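Local coordinates for BH1478 protein (Bacillus halodurans, PDB 2QUP) that is of unknown function but belongs to the DUF327 family and folds into an elongated bundle of four helices, at residues K33-K38 and G84-E89; A45-I50 and E135-L140; D51-L56 and I63-K68; R67-L72 and N131-I136. All blocks are in the same frame, centred on the assembly; numbering follows the deposited sequence. Where two conformers were deposited one is given.

Interaction 1: K33-K38 and G84-E89; sequences KQRDEK and GLRLEE
The guanidinium groups of Arg-35 and Arg-86 lie one flat on the other, their planes 8° apart and their centres 3.9 Å apart. NE of Arg-35 sits over the middle of the Arg-86 group, and NH1 of Arg-86 in turn lies over the Arg-35 group. At the edge of Arg-86, close to its plane, comes the carboxylate of Asp-36. Arg-86 grips it side-on: NE and NH2 both donate to the single oxygen OD2, each nitrogen 3.0 Å from it. The bonds are bent, about 145° at the NE hydrogen, as expected when two donors converge on one acceptor. Arginine suits this place because its flat, delocalised cation can offer an edge to the acid and a face to a neighbour together. The contact joins helix 27-60 to the last turn of helix 63-88, two helices of the four-helix bundle running roughly antiparallel, at a surface end of their pairing. The Arg-86 chain is extended until it bends at CG-CD (chi3 58°), which turns the guanidinium across Asp-36. The other carboxylate oxygen, OD1, forms a salt bridge with Arg-90, so two arginines flank the Asp-36 carboxylate, and its negative charge probably helps hold the stacked pair. A leucine in place of Arg-86 would probably leave OD2 of Asp-36 without these two donors and Arg-35 without the flat surface it lies on. Leu-87 runs the opposite way alongside Asp-36, its CD2 3.6 Å from OD1, adding an apolar branch beside the acid.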
loop_
_atom_site.group_PDB
_atom_site.type_symbol
_atom_site.label_atom_id
_atom_site.label_comp_id
_atom_site.label_asym_id
_atom_site.label_seq_id
_atom_site.Cartn_x
_atom_site.Cartn_y
_atom_site.Cartn_z
ATOM N N LYS A 33 -15.641 13.370 -8.173
ATOM C CA LYS A 33 -15.380 12.134 -8.893
ATOM C C LYS A 33 -14.029 12.138 -9.591
ATOM O O LYS A 33 -13.337 11.123 -9.629
ATOM C CB LYS A 33 -16.494 11.851 -9.897
ATOM C CG LYS A 33 -17.454 10.767 -9.434
ATOM C CD LYS A 33 -18.856 10.981 -9.988
ATOM C CE LYS A 33 -19.695 9.706 -9.893
ATOM N NZ LYS A 33 -21.025 9.963 -9.271
ATOM N N GLN A 34 -13.669 13.291 -10.134
ATOM C CA GLN A 34 -12.421 13.468 -10.853
ATOM C C GLN A 34 -11.260 13.474 -9.882
ATOM O O GLN A 34 -10.191 12.960 -10.192
ATOM C CB GLN A 34 -12.449 14.804 -11.583
ATOM C CG GLN A 34 -13.170 14.778 -12.909
ATOM C CD GLN A 34 -13.011 16.080 -13.671
ATOM O OE1 GLN A 34 -12.397 17.036 -13.180
ATOM N NE2 GLN A 34 -13.562 16.124 -14.882
ATOM N N ARG A 35 -11.487 14.078 -8.715
ATOM C CA ARG A 35 -10.530 14.070 -7.620
ATOM C C ARG A 35 -10.203 12.644 -7.180
ATOM O O ARG A 35 -9.027 12.301 -7.006
ATOM C CB ARG A 35 -11.056 14.881 -6.444
ATOM C CG ARG A 35 -10.050 15.039 -5.333
ATOM C CD ARG A 35 -10.703 15.378 -4.025
ATOM N NE ARG A 35 -9.698 15.628 -2.999
ATOM C CZ ARG A 35 -9.972 15.995 -1.752
ATOM N NH1 ARG A 35 -11.229 16.158 -1.350
ATOM N NH2 ARG A 35 -8.981 16.200 -0.900
ATOM N N ASP A 36 -11.245 11.821 -7.036
ATOM C CA ASP A 36 -11.103 10.417 -6.651
ATOM C C ASP A 36 -10.354 9.641 -7.717
ATOM O O ASP A 36 -9.527 8.789 -7.403
ATOM C CB ASP A 36 -12.473 9.772 -6.413
ATOM C CG ASP A 36 -13.234 10.401 -5.247
ATOM O OD1 ASP A 36 -14.443 10.128 -5.116
ATOM O OD2 ASP A 36 -12.638 11.168 -4.460
ATOM N N GLU A 37 -10.650 9.956 -8.973
ATOM C CA GLU A 37 -10.041 9.301 -10.124
ATOM C C GLU A 37 -8.538 9.549 -10.204
ATOM O O GLU A 37 -7.760 8.614 -10.406
ATOM C CB GLU A 37 -10.698 9.799 -11.404
ATOM C CG GLU A 37 -11.251 8.709 -12.287
ATOM C CD GLU A 37 -12.420 9.200 -13.122
ATOM O OE1 GLU A 37 -12.227 10.138 -13.933
ATOM O OE2 GLU A 37 -13.533 8.653 -12.959
ATOM N N LYS A 38 -8.151 10.811 -10.046
ATOM C CA LYS A 38 -6.753 11.221 -10.078
ATOM C C LYS A 38 -5.987 10.652 -8.911
ATOM O O LYS A 38 -4.856 10.241 -9.070
ATOM C CB LYS A 38 -6.624 12.750 -10.075
ATOM C CG LYS A 38 -6.956 13.395 -11.409
ATOM C CD LYS A 38 -6.650 14.888 -11.397
ATOM C CE LYS A 38 -7.558 15.656 -12.366
ATOM N NZ LYS A 38 -6.961 16.948 -12.825
ATOM N N GLY A 84 -9.710 6.047 0.665
ATOM C CA GLY A 84 -10.664 5.143 1.310
ATOM C C GLY A 84 -11.763 5.779 2.145
ATOM O O GLY A 84 -12.943 5.449 1.986
ATOM N N LEU A 85 -11.363 6.699 3.019
ATOM C CA LEU A 85 -12.282 7.408 3.895
ATOM C C LEU A 85 -13.198 8.353 3.131
ATOM O O LEU A 85 -14.335 8.565 3.546
ATOM C CB LEU A 85 -11.529 8.184 4.992
ATOM C CG LEU A 85 -10.709 7.420 6.043
ATOM C CD1 LEU A 85 -9.952 8.406 6.910
ATOM C CD2 LEU A 85 -11.570 6.482 6.916
ATOM N N ARG A 86 -12.716 8.919 2.028
ATOM C CA ARG A 86 -13.579 9.765 1.201
ATOM C C ARG A 86 -14.596 8.952 0.401
ATOM O O ARG A 86 -15.771 9.322 0.324
ATOM C CB ARG A 86 -12.759 10.645 0.271
ATOM C CG ARG A 86 -13.438 11.959 -0.082
ATOM C CD ARG A 86 -12.455 12.950 -0.709
ATOM N NE ARG A 86 -11.806 12.441 -1.924
ATOM C CZ ARG A 86 -10.505 12.173 -2.034
ATOM N NH1 ARG A 86 -9.693 12.355 -1.001
ATOM N NH2 ARG A 86 -10.013 11.723 -3.181
ATOM N N LEU A 87 -14.146 7.836 -0.169
ATOM C CA LEU A 87 -15.013 6.927 -0.916
ATOM C C LEU A 87 -16.140 6.344 -0.080
ATOM O O LEU A 87 -17.205 6.051 -0.623
ATOM C CB LEU A 87 -14.221 5.778 -1.521
ATOM C CG LEU A 87 -13.284 6.046 -2.694
ATOM C CD1 LEU A 87 -12.755 4.716 -3.225
ATOM C CD2 LEU A 87 -13.976 6.858 -3.784
ATOM N N GLU A 88 -15.893 6.172 1.224
ATOM C CA GLU A 88 -16.919 5.739 2.183
ATOM C C GLU A 88 -18.086 6.720 2.220
ATOM O O GLU A 88 -19.243 6.309 2.321
ATOM C CB GLU A 88 -16.341 5.596 3.596
ATOM C CG GLU A 88 -15.431 4.393 3.827
ATOM C CD GLU A 88 -16.150 3.052 3.935
ATOM O OE1 GLU A 88 -16.928 2.863 4.895
ATOM O OE2 GLU A 88 -15.899 2.174 3.075
ATOM N N GLU A 89 -17.761 8.009 2.115
ATOM C CA GLU A 89 -18.733 9.091 2.049
ATOM C C GLU A 89 -19.242 9.403 0.627
ATOM O O GLU A 89 -19.666 10.525 0.352
ATOM C CB GLU A 89 -18.127 10.348 2.670
ATOM C CG GLU A 89 -17.878 10.262 4.172
ATOM C CD GLU A 89 -17.065 11.448 4.696
ATOM O OE1 GLU A 89 -17.381 12.605 4.331
ATOM O OE2 GLU A 89 -16.102 11.230 5.471
#

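Interaction 2: A45-I50 and E135-L140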
loop_
_atom_site.group_PDB
_atom_site.type_symbol
_atom_site.label_atom_id
_atom_site.label_comp_id
_atom_site.label_asym_id
_atom_site.label_seq_id
_atom_site.Cartn_x
_atom_site.Cartn_y
_atom_site.Cartn_z
ATOM N N ALA A 45 0.305 4.476 -9.944
ATOM C CA ALA A 45 1.688 4.842 -10.264
ATOM C C ALA A 45 2.650 4.512 -9.122
ATOM O O ALA A 45 3.724 3.988 -9.352
ATOM C CB ALA A 45 1.766 6.341 -10.638
ATOM N N LEU A 46 2.239 4.819 -7.893
ATOM C CA LEU A 46 2.970 4.437 -6.693
ATOM C C LEU A 46 3.090 2.922 -6.519
ATOM O O LEU A 46 4.126 2.423 -6.120
ATOM C CB LEU A 46 2.264 5.030 -5.482
ATOM C CG LEU A 46 3.002 5.249 -4.176
ATOM C CD1 LEU A 46 4.464 5.709 -4.405
ATOM C CD2 LEU A 46 2.242 6.278 -3.395
ATOM N N MET A 47 2.024 2.192 -6.810
ATOM C CA MET A 47 2.043 0.728 -6.709
ATOM C C MET A 47 3.015 0.078 -7.722
ATOM O O MET A 47 3.579 -0.994 -7.463
ATOM C CB MET A 47 0.621 0.212 -6.890
ATOM C CG MET A 47 0.391 -1.274 -6.627
ATOM S SD MET A 47 1.198 -1.952 -5.166
ATOM C CE MET A 47 0.138 -1.348 -3.870
ATOM N N SER A 48 3.194 0.732 -8.868
ATOM C CA SER A 48 4.153 0.293 -9.875
ATOM C C SER A 48 5.578 0.359 -9.325
ATOM O O SER A 48 6.333 -0.615 -9.428
ATOM C CB SER A 48 4.025 1.138 -11.153
ATOM O OG SER A 48 2.939 0.699 -11.955
ATOM N N LYS A 49 5.932 1.508 -8.742
ATOM C CA LYS A 49 7.168 1.682 -7.970
ATOM C C LYS A 49 7.297 0.654 -6.845
ATOM O O LYS A 49 8.305 -0.025 -6.721
ATOM C CB LYS A 49 7.194 3.068 -7.365
ATOM C CG LYS A 49 7.387 4.155 -8.398
ATOM C CD LYS A 49 7.331 5.517 -7.721
ATOM C CE LYS A 49 7.775 6.597 -8.670
ATOM N NZ LYS A 49 6.611 7.118 -9.414
ATOM N N ILE A 50 6.252 0.520 -6.052
ATOM C CA ILE A 50 6.233 -0.458 -4.964
ATOM C C ILE A 50 6.498 -1.881 -5.456
ATOM O O ILE A 50 7.265 -2.611 -4.829
ATOM C CB ILE A 50 4.925 -0.356 -4.142
ATOM C CG1 ILE A 50 4.862 0.976 -3.389
ATOM C CG2 ILE A 50 4.842 -1.425 -3.090
ATOM C CD1 ILE A 50 3.516 1.203 -2.736
ATOM N N GLU A 135 2.009 -10.326 -0.094
ATOM C CA GLU A 135 0.999 -10.245 0.955
ATOM C C GLU A 135 0.680 -8.824 1.305
ATOM O O GLU A 135 -0.472 -8.460 1.418
ATOM C CB GLU A 135 1.550 -10.857 2.213
ATOM C CG GLU A 135 1.098 -12.246 2.447
ATOM C CD GLU A 135 1.284 -12.624 3.880
ATOM O OE1 GLU A 135 2.251 -13.359 4.163
ATOM O OE2 GLU A 135 0.482 -12.159 4.727
ATOM N N ILE A 136 1.731 -8.058 1.540
ATOM C CA ILE A 136 1.622 -6.631 1.838
ATOM C C ILE A 136 0.833 -5.963 0.742
ATOM O O ILE A 136 -0.157 -5.298 1.037
ATOM C CB ILE A 136 3.018 -5.985 2.049
ATOM C CG1 ILE A 136 3.596 -6.481 3.388
ATOM C CG2 ILE A 136 2.938 -4.422 2.012
ATOM C CD1 ILE A 136 5.130 -6.468 3.490
ATOM N N LYS A 137 1.243 -6.166 -0.521
ATOM C CA LYS A 137 0.543 -5.571 -1.683
ATOM C C LYS A 137 -0.937 -5.947 -1.660
ATOM O O LYS A 137 -1.794 -5.091 -1.867
ATOM C CB LYS A 137 1.146 -6.039 -3.008
ATOM C CG LYS A 137 0.463 -5.458 -4.234
ATOM C CD LYS A 137 0.755 -6.230 -5.505
ATOM C CE LYS A 137 0.182 -5.461 -6.707
ATOM N NZ LYS A 137 0.782 -5.881 -8.008
ATOM N N GLY A 138 -1.228 -7.216 -1.359
ATOM C CA GLY A 138 -2.604 -7.678 -1.194
ATOM C C GLY A 138 -3.406 -6.924 -0.152
ATOM O O GLY A 138 -4.544 -6.537 -0.397
ATOM N N LEU A 139 -2.810 -6.689 1.009
ATOM C CA LEU A 139 -3.409 -5.797 1.983
ATOM C C LEU A 139 -3.519 -4.352 1.441
ATOM O O LEU A 139 -4.557 -3.695 1.601
ATOM C CB LEU A 139 -2.627 -5.854 3.291
ATOM C CG LEU A 139 -2.604 -7.240 3.965
ATOM C CD1 LEU A 139 -1.554 -7.314 5.061
ATOM C CD2 LEU A 139 -3.960 -7.572 4.517
ATOM N N LEU A 140 -2.476 -3.876 0.787
ATOM C CA LEU A 140 -2.413 -2.450 0.377
ATOM C C LEU A 140 -3.517 -2.001 -0.562
ATOM O O LEU A 140 -4.065 -0.879 -0.456
ATOM C CB LEU A 140 -1.075 -2.156 -0.293
ATOM C CG LEU A 140 0.170 -1.895 0.567
ATOM C CD1 LEU A 140 1.347 -1.635 -0.345
ATOM C CD2 LEU A 140 0.001 -0.749 1.557
#
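Met-47 reaches from helix 27-60 to helix 126-144 and touches two residues there, Lys-137 with its sulfur and Leu-140 with its terminal methyl. Its CG lies anti to the backbone N (chi1 -172°), heading toward the other helix. A bend at CB-CG (chi2 43°) then places SD 3.7 Å from CG of Lys-137, and a second at CG-SD (chi3 77°) turns CE to Leu-140, 3.7 Å from its CD1 and 3.9 Å from its CB. An unbranched, pliable methionine is well suited to this wide separation, the axes of the two antiparallel segments being 12.0 Å apart. The extended methylene chain of Lys-137 runs across the thioether, and its ammonium group travels on to a salt bridge with Asp-51. Leu-140 also meets Ile-50 more loosely, CD1 to CD1 at 4.3 Å. Phe-76 of helix 63-88 touches both Met-47 and Ile-50, placing them in the interior of the four-helix bundle. Replacing Met-47 by alanine would remove SD and CE and is likely to open a gap, with Leu-140 CD1 and the Lys-137 methylenes losing this neighbour. The chemistry is apolar throughout: the pairing here probably depends on shape and on exclusion of water, and the lysine contributes its hydrocarbon part while its charge is settled by Asp-51.

Interaction 3: D51-L56 and I63-K68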
loop_
_atom_site.group_PDB
_atom_site.type_symbol
_atom_site.label_atom_id
_atom_site.label_comp_id
_atom_site.label_asym_id
_atom_site.label_seq_id
_atom_site.Cartn_x
_atom_site.Cartn_y
_atom_site.Cartn_z
ATOM N N ASP A 51 5.885 -2.267 -6.574
ATOM C CA ASP A 51 6.130 -3.588 -7.188
ATOM C C ASP A 51 7.594 -3.787 -7.579
ATOM O O ASP A 51 8.181 -4.844 -7.342
ATOM C CB ASP A 51 5.287 -3.755 -8.454
ATOM C CG ASP A 51 3.874 -4.160 -8.162
ATOM O OD1 ASP A 51 3.628 -4.777 -7.106
ATOM O OD2 ASP A 51 3.003 -3.861 -9.001
ATOM N N ASP A 52 8.168 -2.762 -8.196
ATOM C CA ASP A 52 9.557 -2.805 -8.664
ATOM C C ASP A 52 10.553 -2.842 -7.503
ATOM O O ASP A 52 11.589 -3.525 -7.563
ATOM C CB ASP A 52 9.864 -1.570 -9.520
ATOM C CG ASP A 52 9.247 -1.641 -10.890
ATOM O OD1 ASP A 52 9.013 -2.767 -11.379
ATOM O OD2 ASP A 52 9.003 -0.556 -11.475
ATOM N N GLN A 53 10.237 -2.095 -6.447
ATOM C CA GLN A 53 11.119 -2.004 -5.307
ATOM C C GLN A 53 10.995 -3.278 -4.459
ATOM O O GLN A 53 11.920 -3.658 -3.770
ATOM C CB GLN A 53 10.791 -0.741 -4.495
ATOM C CG GLN A 53 11.753 -0.434 -3.343
ATOM C CD GLN A 53 13.227 -0.531 -3.708
ATOM O OE1 GLN A 53 13.689 0.120 -4.637
ATOM N NE2 GLN A 53 13.975 -1.319 -2.948
ATOM N N GLY A 54 9.849 -3.935 -4.531
ATOM C CA GLY A 54 9.597 -5.075 -3.661
ATOM C C GLY A 54 10.333 -6.243 -4.257
ATOM O O GLY A 54 10.921 -7.058 -3.550
ATOM N N LYS A 55 10.265 -6.317 -5.582
ATOM C CA LYS A 55 11.092 -7.193 -6.375
ATOM C C LYS A 55 12.595 -6.997 -6.188
ATOM O O LYS A 55 13.306 -7.969 -5.897
ATOM C CB LYS A 55 10.689 -7.104 -7.846
ATOM C CG LYS A 55 11.620 -7.856 -8.785
ATOM C CD LYS A 55 10.937 -9.069 -9.359
ATOM C CE LYS A 55 11.222 -10.310 -8.542
ATOM N NZ LYS A 55 10.359 -11.438 -9.008
ATOM N N LEU A 56 13.085 -5.760 -6.344
ATOM C CA LEU A 56 14.487 -5.421 -6.022
ATOM C C LEU A 56 14.903 -5.907 -4.657
ATOM O O LEU A 56 15.964 -6.509 -4.532
ATOM C CB LEU A 56 14.728 -3.902 -6.073
ATOM C CG LEU A 56 16.176 -3.431 -6.090
ATOM C CD1 LEU A 56 16.987 -4.276 -7.051
ATOM C CD2 LEU A 56 16.239 -1.957 -6.513
ATOM N N ILE A 63 19.295 -3.709 3.754
ATOM C CA ILE A 63 18.551 -2.701 4.522
ATOM C C ILE A 63 18.360 -1.422 3.700
ATOM O O ILE A 63 17.357 -0.713 3.855
ATOM C CB ILE A 63 19.240 -2.395 5.890
ATOM C CG1 ILE A 63 19.175 -3.627 6.787
ATOM C CG2 ILE A 63 18.579 -1.236 6.626
ATOM C CD1 ILE A 63 20.426 -3.823 7.587
ATOM N N GLU A 64 19.297 -1.155 2.796
ATOM C CA GLU A 64 19.147 -0.059 1.865
ATOM C C GLU A 64 17.912 -0.225 0.971
ATOM O O GLU A 64 17.226 0.746 0.656
ATOM C CB GLU A 64 20.402 0.074 1.024
ATOM C CG GLU A 64 20.347 1.211 -0.028
ATOM C CD GLU A 64 21.408 1.047 -1.119
ATOM O OE1 GLU A 64 21.605 1.997 -1.915
ATOM O OE2 GLU A 64 22.040 -0.040 -1.183
ATOM N N GLU A 65 17.624 -1.452 0.551
ATOM C CA GLU A 65 16.464 -1.669 -0.314
ATOM C C GLU A 65 15.172 -1.733 0.502
ATOM O O GLU A 65 14.129 -1.283 0.038
ATOM C CB GLU A 65 16.630 -2.888 -1.266
ATOM C CG GLU A 65 17.807 -2.785 -2.336
ATOM C CD GLU A 65 18.000 -1.383 -2.965
ATOM O OE1 GLU A 65 19.154 -0.949 -3.143
ATOM O OE2 GLU A 65 16.998 -0.737 -3.304
ATOM N N LEU A 66 15.267 -2.272 1.722
ATOM C CA LEU A 66 14.205 -2.192 2.729
ATOM C C LEU A 66 13.781 -0.746 3.033
ATOM O O LEU A 66 12.599 -0.408 2.992
ATOM C CB LEU A 66 14.610 -2.941 4.007
ATOM C CG LEU A 66 13.518 -3.155 5.061
ATOM C CD1 LEU A 66 12.406 -4.130 4.637
ATOM C CD2 LEU A 66 14.121 -3.588 6.359
ATOM N N ARG A 67 14.747 0.104 3.306
ATOM C CA ARG A 67 14.470 1.510 3.546
ATOM C C ARG A 67 13.621 2.098 2.409
ATOM O O ARG A 67 12.575 2.703 2.671
ATOM C CB ARG A 67 15.777 2.298 3.698
ATOM C CG ARG A 67 16.319 2.418 5.130
ATOM C CD ARG A 67 17.834 2.762 5.193
ATOM N NE ARG A 67 18.285 3.644 4.113
ATOM C CZ ARG A 67 19.452 3.535 3.475
ATOM N NH1 ARG A 67 20.328 2.593 3.799
ATOM N NH2 ARG A 67 19.755 4.390 2.510
ATOM N N LYS A 68 14.052 1.901 1.162
ATOM C CA LYS A 68 13.347 2.465 0.009
ATOM C C LYS A 68 11.939 1.866 -0.150
ATOM O O LYS A 68 10.995 2.579 -0.454
ATOM C CB LYS A 68 14.174 2.335 -1.280
ATOM C CG LYS A 68 13.438 2.810 -2.529
ATOM C CD LYS A 68 14.337 3.370 -3.619
ATOM C CE LYS A 68 13.498 3.868 -4.788
ATOM N NZ LYS A 68 12.424 4.781 -4.316
#
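Gln-53 lays its amide against the aliphatic part of Lys-68, with OE1 3.4 Å from CG of the lysine in one of the two conformers deposited for Lys-68. The two residues face each other in an antiparallel helical hairpin, in which helix 27-60 turns back through a short connection into helix 63-88; the two segments run at 161° to each other with their axes 9.2 Å apart. The glutamine is folded: CG stands anti to the backbone N, and a bend at CB-CG (chi2 47°) swings the amide along the neighbouring helix toward Glu-65. Glutamine fits here because it combines a hydrocarbon stem that can pack in a buried place with an N-H that can reach an acid. Leu-56 also packs against Glu-65, its CD2 3.5 Å from OE2, and gives the acid an apolar neighbour near the turn. Tyr-69 and Leu-72 also touch Gln-53, so its stem joins the packing farther along the hairpin. The amide and carboxylate planes are nearly coplanar, and NE2 of Gln-53 donates to the anti lone pair of Glu-65 OE2 over 3.1 Å, with an N-H...O angle of 157°.

Interaction 4: R67-L72 and N131-I136; sequences RKYKEL and NMVGEI
Val-133, the first residue of 131-136 to touch the other helix, receives the end of the Tyr-69 side chain. The tyrosine crosses from helix 63-88 with CG anti to its own backbone N (chi1 -178°), a torsion that directs the ring toward helix 126-144. The length of the side chain then spans a wide separation; even the nearest CA atoms, those of Tyr-69 and Val-133, are 9.4 Å apart. The tyrosine OH comes within 3.4 Å of Val-133 CB, while CG1 of the valine lies 3.9 Å from CZ of Tyr-69, meeting the ring obliquely. A beta-branched residue suits this spot, since it presents bulk close to its own backbone where the long tyrosine arrives. The exposed Gly-134 and Glu-135 follow; Glu-135 makes a long, weak ion pair with Lys-111. One turn beyond Val-133, Ile-136 faces the phenol again. CG2 of Ile-136 lies 3.6 Å from the OH of Tyr-69. At the edge of the ring, near its plane, Ile-136 CD1 approaches Tyr-69 CE2 to 4.3 Å. Both branches of the isoleucine thus border the end of the phenol, and with Val-133 they form an apolar seat for it. Tyr-69 also touches Gln-53 of helix 27-60 and Leu-115 of helix 98-120, so this one side chain meets residues from all three other helices. Such a long aromatic, reaching between non-consecutive helices to fill the middle, is consistent with the core of an up-and-down four-helix bundle.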
loop_
_atom_site.group_PDB
_atom_site.type_symbol
_atom_site.label_atom_id
_atom_site.label_comp_id
_atom_site.label_asym_id
_atom_site.label_seq_id
_atom_site.Cartn_x
_atom_site.Cartn_y
_atom_site.Cartn_z
ATOM N N ARG A 67 14.747 0.104 3.306
ATOM C CA ARG A 67 14.470 1.510 3.546
ATOM C C ARG A 67 13.621 2.098 2.409
ATOM O O ARG A 67 12.575 2.703 2.671
ATOM C CB ARG A 67 15.777 2.298 3.698
ATOM C CG ARG A 67 16.319 2.418 5.130
ATOM C CD ARG A 67 17.834 2.762 5.193
ATOM N NE ARG A 67 18.285 3.644 4.113
ATOM C CZ ARG A 67 19.452 3.535 3.475
ATOM N NH1 ARG A 67 20.328 2.593 3.799
ATOM N NH2 ARG A 67 19.755 4.390 2.510
ATOM N N LYS A 68 14.052 1.901 1.162
ATOM C CA LYS A 68 13.347 2.465 0.009
ATOM C C LYS A 68 11.939 1.866 -0.150
ATOM O O LYS A 68 10.995 2.579 -0.454
ATOM C CB LYS A 68 14.174 2.335 -1.280
ATOM C CG LYS A 68 13.438 2.810 -2.529
ATOM C CD LYS A 68 14.337 3.370 -3.619
ATOM C CE LYS A 68 13.498 3.868 -4.788
ATOM N NZ LYS A 68 12.424 4.781 -4.316
ATOM N N TYR A 69 11.814 0.567 0.092
ATOM C CA TYR A 69 10.529 -0.156 0.061
ATOM C C TYR A 69 9.505 0.406 1.052
ATOM O O TYR A 69 8.387 0.782 0.673
ATOM C CB TYR A 69 10.771 -1.642 0.396
ATOM C CG TYR A 69 9.501 -2.463 0.343
ATOM C CD1 TYR A 69 8.881 -2.737 -0.875
ATOM C CD2 TYR A 69 8.901 -2.943 1.508
ATOM C CE1 TYR A 69 7.708 -3.481 -0.935
ATOM C CE2 TYR A 69 7.717 -3.677 1.459
ATOM C CZ TYR A 69 7.138 -3.949 0.234
ATOM O OH TYR A 69 5.980 -4.679 0.179
ATOM N N LYS A 70 9.911 0.483 2.317
ATOM C CA LYS A 70 9.033 0.935 3.382
ATOM C C LYS A 70 8.714 2.418 3.248
ATOM O O LYS A 70 7.650 2.827 3.658
ATOM C CB LYS A 70 9.625 0.606 4.749
ATOM C CG LYS A 70 9.671 -0.908 5.020
ATOM C CD LYS A 70 10.501 -1.267 6.231
ATOM C CE LYS A 70 10.079 -0.556 7.499
ATOM N NZ LYS A 70 10.807 -1.179 8.638
ATOM N N GLU A 71 9.603 3.203 2.647
ATOM C CA GLU A 71 9.256 4.603 2.428
ATOM C C GLU A 71 8.188 4.782 1.352
ATOM O O GLU A 71 7.382 5.706 1.441
ATOM C CB GLU A 71 10.490 5.478 2.200
ATOM C CG GLU A 71 11.189 5.901 3.517
ATOM C CD GLU A 71 10.491 7.065 4.229
ATOM O OE1 GLU A 71 9.803 6.829 5.247
ATOM O OE2 GLU A 71 10.632 8.219 3.769
ATOM N N LEU A 72 8.154 3.882 0.373
ATOM C CA LEU A 72 7.114 3.876 -0.627
ATOM C C LEU A 72 5.801 3.357 -0.041
ATOM O O LEU A 72 4.737 3.923 -0.298
ATOM C CB LEU A 72 7.556 3.037 -1.833
ATOM C CG LEU A 72 8.649 3.579 -2.747
ATOM C CD1 LEU A 72 8.940 2.549 -3.806
ATOM C CD2 LEU A 72 8.210 4.888 -3.415
ATOM N N ASN A 131 7.165 -13.492 -1.219
ATOM C CA ASN A 131 5.836 -13.796 -0.677
ATOM C C ASN A 131 5.341 -12.752 0.297
ATOM O O ASN A 131 4.188 -12.332 0.208
ATOM C CB ASN A 131 5.803 -15.174 -0.028
ATOM C CG ASN A 131 5.973 -16.292 -1.043
ATOM O OD1 ASN A 131 5.380 -16.266 -2.127
ATOM N ND2 ASN A 131 6.791 -17.280 -0.700
ATOM N N MET A 132 6.249 -12.310 1.175
ATOM C CA MET A 132 5.959 -11.305 2.196
ATOM C C MET A 132 5.541 -9.981 1.572
ATOM O O MET A 132 4.597 -9.338 2.040
ATOM C CB MET A 132 7.180 -11.086 3.106
ATOM C CG MET A 132 7.507 -12.246 4.059
ATOM S SD MET A 132 9.137 -12.072 4.839
ATOM C CE MET A 132 9.522 -13.791 5.228
ATOM N N VAL A 133 6.250 -9.565 0.521
ATOM C CA VAL A 133 5.878 -8.324 -0.171
ATOM C C VAL A 133 4.578 -8.473 -0.985
ATOM O O VAL A 133 3.894 -7.504 -1.248
ATOM C CB VAL A 133 7.040 -7.725 -1.017
ATOM C CG1 VAL A 133 8.355 -7.668 -0.203
ATOM C CG2 VAL A 133 7.236 -8.487 -2.326
ATOM N N GLY A 134 4.231 -9.693 -1.371
ATOM C CA GLY A 134 3.067 -9.919 -2.217
ATOM C C GLY A 134 1.828 -9.917 -1.351
ATOM O O GLY A 134 0.754 -9.547 -1.800
ATOM N N GLU A 135 2.009 -10.326 -0.094
ATOM C CA GLU A 135 0.999 -10.245 0.955
ATOM C C GLU A 135 0.680 -8.824 1.305
ATOM O O GLU A 135 -0.472 -8.460 1.418
ATOM C CB GLU A 135 1.550 -10.857 2.213
ATOM C CG GLU A 135 1.098 -12.246 2.447
ATOM C CD GLU A 135 1.284 -12.624 3.880
ATOM O OE1 GLU A 135 2.251 -13.359 4.163
ATOM O OE2 GLU A 135 0.482 -12.159 4.727
ATOM N N ILE A 136 1.731 -8.058 1.540
ATOM C CA ILE A 136 1.622 -6.631 1.838
ATOM C C ILE A 136 0.833 -5.963 0.742
ATOM O O ILE A 136 -0.157 -5.298 1.037
ATOM C CB ILE A 136 3.018 -5.985 2.049
ATOM C CG1 ILE A 136 3.596 -6.481 3.388
ATOM C CG2 ILE A 136 2.938 -4.422 2.012
ATOM C CD1 ILE A 136 5.130 -6.468 3.490
#

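In the fold
From the N terminus, helix 27-60 supplies the first segment of interactions 1, 2 and 3 in turn. Interaction 3 closes the shortest loop, at the turn into helix 63-88, and lies within the spans of both interaction 1 and interaction 2. Interaction 1 ties the opposite ends of the same two helices, its centre about 29 Å from that of interaction 3. Interactions 2 and 4 bring back the last helix, 126-144, to the first and second helices; each crosses interaction 1 along the chain. Their centres are about 7 Å apart and they share Glu-135 and Ile-136. A salt bridge between Asp-51 and Lys-137 joins interactions 2 and 3.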